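Local coordinates for protein methyltransferase (Thermus thermophilus, PDB 3TMA) that catalyses the S-adenosyl-L-methionine-dependent N2-methylation of guanosine 6 in tRNA(Phe), using a Rossmann-fold methyltransferase domain fused to an N-terminal THUMP domain, at residues Pro267-Ala278 with Ala305-Leu316. Numbering follows the deposited sequence. Where two conformers were deposited one is given.
Sequences PRFFPEVDRILA and ALLPPGGRVALL
The carbonyl oxygen of D274 is gripped from opposite faces of its plane, by the backbone N of R312 (O to N 3.1 Å) and by NH1 of R275. The guanidinium bond is the shorter, D274 O to R275 NH1 2.9 Å, and the oxygen lies in the guanidinium plane although NH1 sits well above the carbonyl plane. A bend at chi2 (-59°) turns the R275 side chain back toward the D274 carbonyl and alongside R312, whose CB and CG cover one guanidinium face. The planes of the two guanidinium groups are 49° apart, and R312 makes a long, weak ion pair with E352. From here strands 275-278 and 312-316 run parallel, continuing the ladder through I276 N to R312 O (3.0 Å), A314 N to I276 O, A278 N to A314 O and L316 N to A278 O. They are neighbouring strands of the seven-stranded Rossmann-fold methyltransferase sheet, joined by a beta-alpha-beta crossover through helix 290-305. That helix packs on the face carrying I276, A278 and L315; there I276 lies beside V313, and its CD1 meets L307 CD2 at 4.0 Å. Ahead of the strands, V273 N donates an almost straight bond to L306 O (2.9 Å, 170° at the hydrogen). CD1 and CD2 of L306 both lie 3.6 Å from F270 O, and CD2 also reaches P267 CB. P308 rests its ring against the E272 carboxylate and leads a type II turn to G311; R206 forms salt bridges to both E272 and D274.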
loop_
_atom_site.group_PDB
_atom_site.type_symbol
_atom_site.label_atom_id
_atom_site.label_comp_id
_atom_site.label_asym_id
_atom_site.label_seq_id
_atom_site.Cartn_x
_atom_site.Cartn_y
_atom_site.Cartn_z
ATOM N N PRO A 267 -0.087 -19.801 -22.635
ATOM C CA PRO A 267 0.976 -20.178 -23.576
ATOM C C PRO A 267 0.713 -19.858 -25.067
ATOM O O PRO A 267 1.660 -19.875 -25.837
ATOM C CB PRO A 267 1.160 -21.678 -23.334
ATOM C CG PRO A 267 0.473 -21.948 -21.969
ATOM C CD PRO A 267 -0.665 -20.975 -21.954
ATOM N N ARG A 268 -0.508 -19.473 -25.456
ATOM C CA ARG A 268 -0.777 -19.020 -26.831
ATOM C C ARG A 268 -0.130 -17.636 -27.062
ATOM O O ARG A 268 0.015 -17.181 -28.204
ATOM C CB ARG A 268 -2.291 -18.916 -27.093
ATOM C CG ARG A 268 -3.056 -20.250 -27.205
ATOM C CD ARG A 268 -4.546 -20.060 -27.545
ATOM N NE ARG A 268 -5.337 -21.266 -27.309
ATOM C CZ ARG A 268 -6.649 -21.376 -27.529
ATOM N NH1 ARG A 268 -7.351 -20.358 -28.015
ATOM N NH2 ARG A 268 -7.261 -22.526 -27.302
ATOM N N PHE A 269 0.240 -16.959 -25.980
ATOM C CA PHE A 269 0.577 -15.519 -26.027
ATOM C C PHE A 269 1.927 -15.130 -25.422
ATOM O O PHE A 269 2.532 -14.135 -25.840
ATOM C CB PHE A 269 -0.515 -14.717 -25.303
ATOM C CG PHE A 269 -1.877 -14.896 -25.901
ATOM C CD1 PHE A 269 -2.216 -14.245 -27.093
ATOM C CD2 PHE A 269 -2.794 -15.768 -25.330
ATOM C CE1 PHE A 269 -3.477 -14.433 -27.682
ATOM C CE2 PHE A 269 -4.067 -15.965 -25.917
ATOM C CZ PHE A 269 -4.400 -15.301 -27.084
ATOM N N PHE A 270 2.356 -15.850 -24.382
ATOM C CA PHE A 270 3.564 -15.461 -23.640
ATOM C C PHE A 270 4.584 -16.577 -23.579
ATOM O O PHE A 270 4.206 -17.735 -23.442
ATOM C CB PHE A 270 3.182 -15.029 -22.185
ATOM C CG PHE A 270 2.235 -13.839 -22.151
ATOM C CD1 PHE A 270 2.669 -12.587 -22.623
ATOM C CD2 PHE A 270 0.903 -13.998 -21.775
ATOM C CE1 PHE A 270 1.813 -11.484 -22.659
ATOM C CE2 PHE A 270 0.023 -12.882 -21.751
ATOM C CZ PHE A 270 0.491 -11.616 -22.214
ATOM N N PRO A 271 5.868 -16.218 -23.493
ATOM C CA PRO A 271 6.940 -17.194 -23.342
ATOM C C PRO A 271 7.164 -17.537 -21.867
ATOM O O PRO A 271 6.475 -16.983 -20.970
ATOM C CB PRO A 271 8.155 -16.452 -23.911
ATOM C CG PRO A 271 7.922 -15.040 -23.505
ATOM C CD PRO A 271 6.398 -14.835 -23.601
ATOM N N GLU A 272 8.132 -18.408 -21.596
ATOM C CA GLU A 272 8.472 -18.711 -20.197
ATOM C C GLU A 272 8.876 -17.403 -19.464
ATOM O O GLU A 272 9.498 -16.517 -20.073
ATOM C CB GLU A 272 9.647 -19.668 -20.142
ATOM C CG GLU A 272 10.130 -19.953 -18.708
ATOM C CD GLU A 272 11.300 -20.927 -18.690
ATOM O OE1 GLU A 272 12.474 -20.483 -18.857
ATOM O OE2 GLU A 272 11.031 -22.138 -18.539
ATOM N N VAL A 273 8.562 -17.316 -18.175
ATOM C CA VAL A 273 8.963 -16.186 -17.342
ATOM C C VAL A 273 9.442 -16.708 -15.973
ATOM O O VAL A 273 9.380 -17.920 -15.717
ATOM C CB VAL A 273 7.779 -15.157 -17.114
ATOM C CG1 VAL A 273 7.333 -14.513 -18.413
ATOM C CG2 VAL A 273 6.625 -15.811 -16.381
ATOM N N ASP A 274 9.919 -15.815 -15.096
ATOM C CA ASP A 274 10.416 -16.263 -13.784
ATOM C C ASP A 274 9.360 -16.062 -12.701
ATOM O O ASP A 274 9.403 -16.741 -11.687
ATOM C CB ASP A 274 11.673 -15.494 -13.391
ATOM C CG ASP A 274 12.843 -15.785 -14.327
ATOM O OD1 ASP A 274 13.304 -16.943 -14.310
ATOM O OD2 ASP A 274 13.264 -14.883 -15.092
ATOM N N ARG A 275 8.540 -15.015 -12.865
ATOM C CA ARG A 275 7.609 -14.572 -11.831
ATOM C C ARG A 275 6.303 -14.177 -12.489
ATOM O O ARG A 275 6.299 -13.525 -13.546
ATOM C CB ARG A 275 8.173 -13.332 -11.071
ATOM C CG ARG A 275 9.508 -13.561 -10.277
ATOM C CD ARG A 275 9.293 -14.690 -9.228
ATOM N NE ARG A 275 10.476 -14.851 -8.363
ATOM C CZ ARG A 275 11.435 -15.743 -8.574
ATOM N NH1 ARG A 275 11.381 -16.569 -9.626
ATOM N NH2 ARG A 275 12.442 -15.822 -7.725
ATOM N N ILE A 276 5.187 -14.578 -11.886
ATOM C CA ILE A 276 3.857 -14.213 -12.404
ATOM C C ILE A 276 3.100 -13.553 -11.250
ATOM O O ILE A 276 3.066 -14.082 -10.132
ATOM C CB ILE A 276 3.083 -15.478 -12.890
ATOM C CG1 ILE A 276 3.876 -16.133 -14.030
ATOM C CG2 ILE A 276 1.645 -15.129 -13.338
ATOM C CD1 ILE A 276 3.204 -17.450 -14.572
ATOM N N LEU A 277 2.607 -12.338 -11.480
ATOM C CA LEU A 277 1.945 -11.577 -10.415
ATOM C C LEU A 277 0.497 -11.395 -10.841
ATOM O O LEU A 277 0.237 -10.723 -11.833
ATOM C CB LEU A 277 2.609 -10.181 -10.273
ATOM C CG LEU A 277 4.150 -10.202 -10.245
ATOM C CD1 LEU A 277 4.728 -8.756 -10.214
ATOM C CD2 LEU A 277 4.673 -11.013 -9.048
ATOM N N ALA A 278 -0.428 -12.040 -10.137
ATOM C CA ALA A 278 -1.755 -12.308 -10.726
ATOM C C ALA A 278 -2.868 -11.775 -9.811
ATOM O O ALA A 278 -2.890 -12.071 -8.611
ATOM C CB ALA A 278 -1.919 -13.763 -10.962
ATOM N N ALA A 305 2.958 -23.971 -16.762
ATOM C CA ALA A 305 3.627 -24.316 -18.001
ATOM C C ALA A 305 4.578 -23.214 -18.482
ATOM O O ALA A 305 5.357 -23.449 -19.393
ATOM C CB ALA A 305 2.612 -24.640 -19.084
ATOM N N LEU A 306 4.430 -22.001 -17.933
ATOM C CA LEU A 306 5.258 -20.864 -18.292
ATOM C C LEU A 306 6.283 -20.507 -17.227
ATOM O O LEU A 306 6.846 -19.408 -17.245
ATOM C CB LEU A 306 4.373 -19.631 -18.607
ATOM C CG LEU A 306 3.479 -19.852 -19.877
ATOM C CD1 LEU A 306 2.819 -18.544 -20.271
ATOM C CD2 LEU A 306 4.235 -20.392 -21.044
ATOM N N LEU A 307 6.555 -21.428 -16.315
ATOM C CA LEU A 307 7.635 -21.242 -15.330
ATOM C C LEU A 307 8.715 -22.325 -15.462
ATOM O O LEU A 307 8.390 -23.479 -15.738
ATOM C CB LEU A 307 7.060 -21.289 -13.911
ATOM C CG LEU A 307 6.118 -20.130 -13.533
ATOM C CD1 LEU A 307 5.408 -20.474 -12.172
ATOM C CD2 LEU A 307 6.847 -18.823 -13.457
ATOM N N PRO A 308 9.980 -21.989 -15.126
ATOM C CA PRO A 308 10.974 -23.065 -14.906
ATOM C C PRO A 308 10.777 -23.654 -13.514
ATOM O O PRO A 308 10.040 -23.068 -12.708
ATOM C CB PRO A 308 12.323 -22.323 -14.970
ATOM C CG PRO A 308 11.997 -20.877 -14.446
ATOM C CD PRO A 308 10.464 -20.663 -14.678
ATOM N N PRO A 309 11.437 -24.790 -13.211
ATOM C CA PRO A 309 11.472 -25.203 -11.797
ATOM C C PRO A 309 12.031 -24.053 -10.939
ATOM O O PRO A 309 12.963 -23.377 -11.363
ATOM C CB PRO A 309 12.448 -26.400 -11.784
ATOM C CG PRO A 309 12.663 -26.766 -13.246
ATOM C CD PRO A 309 12.385 -25.553 -14.054
ATOM N N GLY A 310 11.425 -23.777 -9.790
ATOM C CA GLY A 310 11.812 -22.583 -9.002
ATOM C C GLY A 310 11.097 -21.280 -9.353
ATOM O O GLY A 310 11.093 -20.340 -8.557
ATOM N N GLY A 311 10.420 -21.228 -10.502
ATOM C CA GLY A 311 9.607 -20.045 -10.861
ATOM C C GLY A 311 8.489 -19.854 -9.828
ATOM O O GLY A 311 8.166 -20.797 -9.105
ATOM N N ARG A 312 7.972 -18.628 -9.674
ATOM C CA ARG A 312 7.034 -18.355 -8.575
ATOM C C ARG A 312 5.843 -17.542 -9.062
ATOM O O ARG A 312 5.957 -16.831 -10.057
ATOM C CB ARG A 312 7.728 -17.625 -7.413
ATOM C CG ARG A 312 8.786 -18.466 -6.692
ATOM C CD ARG A 312 9.314 -17.825 -5.403
ATOM N NE ARG A 312 10.074 -18.822 -4.651
ATOM C CZ ARG A 312 9.878 -19.145 -3.369
ATOM N NH1 ARG A 312 9.023 -18.458 -2.614
ATOM N NH2 ARG A 312 10.595 -20.126 -2.816
ATOM N N VAL A 313 4.672 -17.760 -8.436
ATOM C CA VAL A 313 3.474 -16.959 -8.686
ATOM C C VAL A 313 3.091 -16.280 -7.372
ATOM O O VAL A 313 3.112 -16.913 -6.325
ATOM C CB VAL A 313 2.256 -17.844 -9.148
ATOM C CG1 VAL A 313 1.104 -16.968 -9.613
ATOM C CG2 VAL A 313 2.656 -18.782 -10.277
ATOM N N ALA A 314 2.800 -14.986 -7.397
ATOM C CA ALA A 314 2.126 -14.357 -6.250
ATOM C C ALA A 314 0.715 -14.004 -6.716
ATOM O O ALA A 314 0.540 -13.325 -7.734
ATOM C CB ALA A 314 2.889 -13.072 -5.791
ATOM N N LEU A 315 -0.260 -14.479 -6.003
ATOM C CA LEU A 315 -1.584 -14.214 -6.431
ATOM C C LEU A 315 -2.530 -13.748 -5.366
ATOM O O LEU A 315 -2.438 -14.131 -4.247
ATOM C CB LEU A 315 -2.161 -15.342 -7.296
ATOM C CG LEU A 315 -2.928 -16.535 -6.753
ATOM C CD1 LEU A 315 -4.215 -16.051 -6.029
ATOM C CD2 LEU A 315 -3.278 -17.372 -7.975
ATOM N N LEU A 316 -3.438 -12.895 -5.767
ATOM C CA LEU A 316 -4.402 -12.327 -4.803
ATOM C C LEU A 316 -5.799 -12.908 -5.072
ATOM O O LEU A 316 -6.243 -12.920 -6.242
ATOM C CB LEU A 316 -4.388 -10.809 -5.031
ATOM C CG LEU A 316 -5.010 -9.747 -4.144
ATOM C CD1 LEU A 316 -4.564 -9.788 -2.681
ATOM C CD2 LEU A 316 -4.563 -8.452 -4.798
#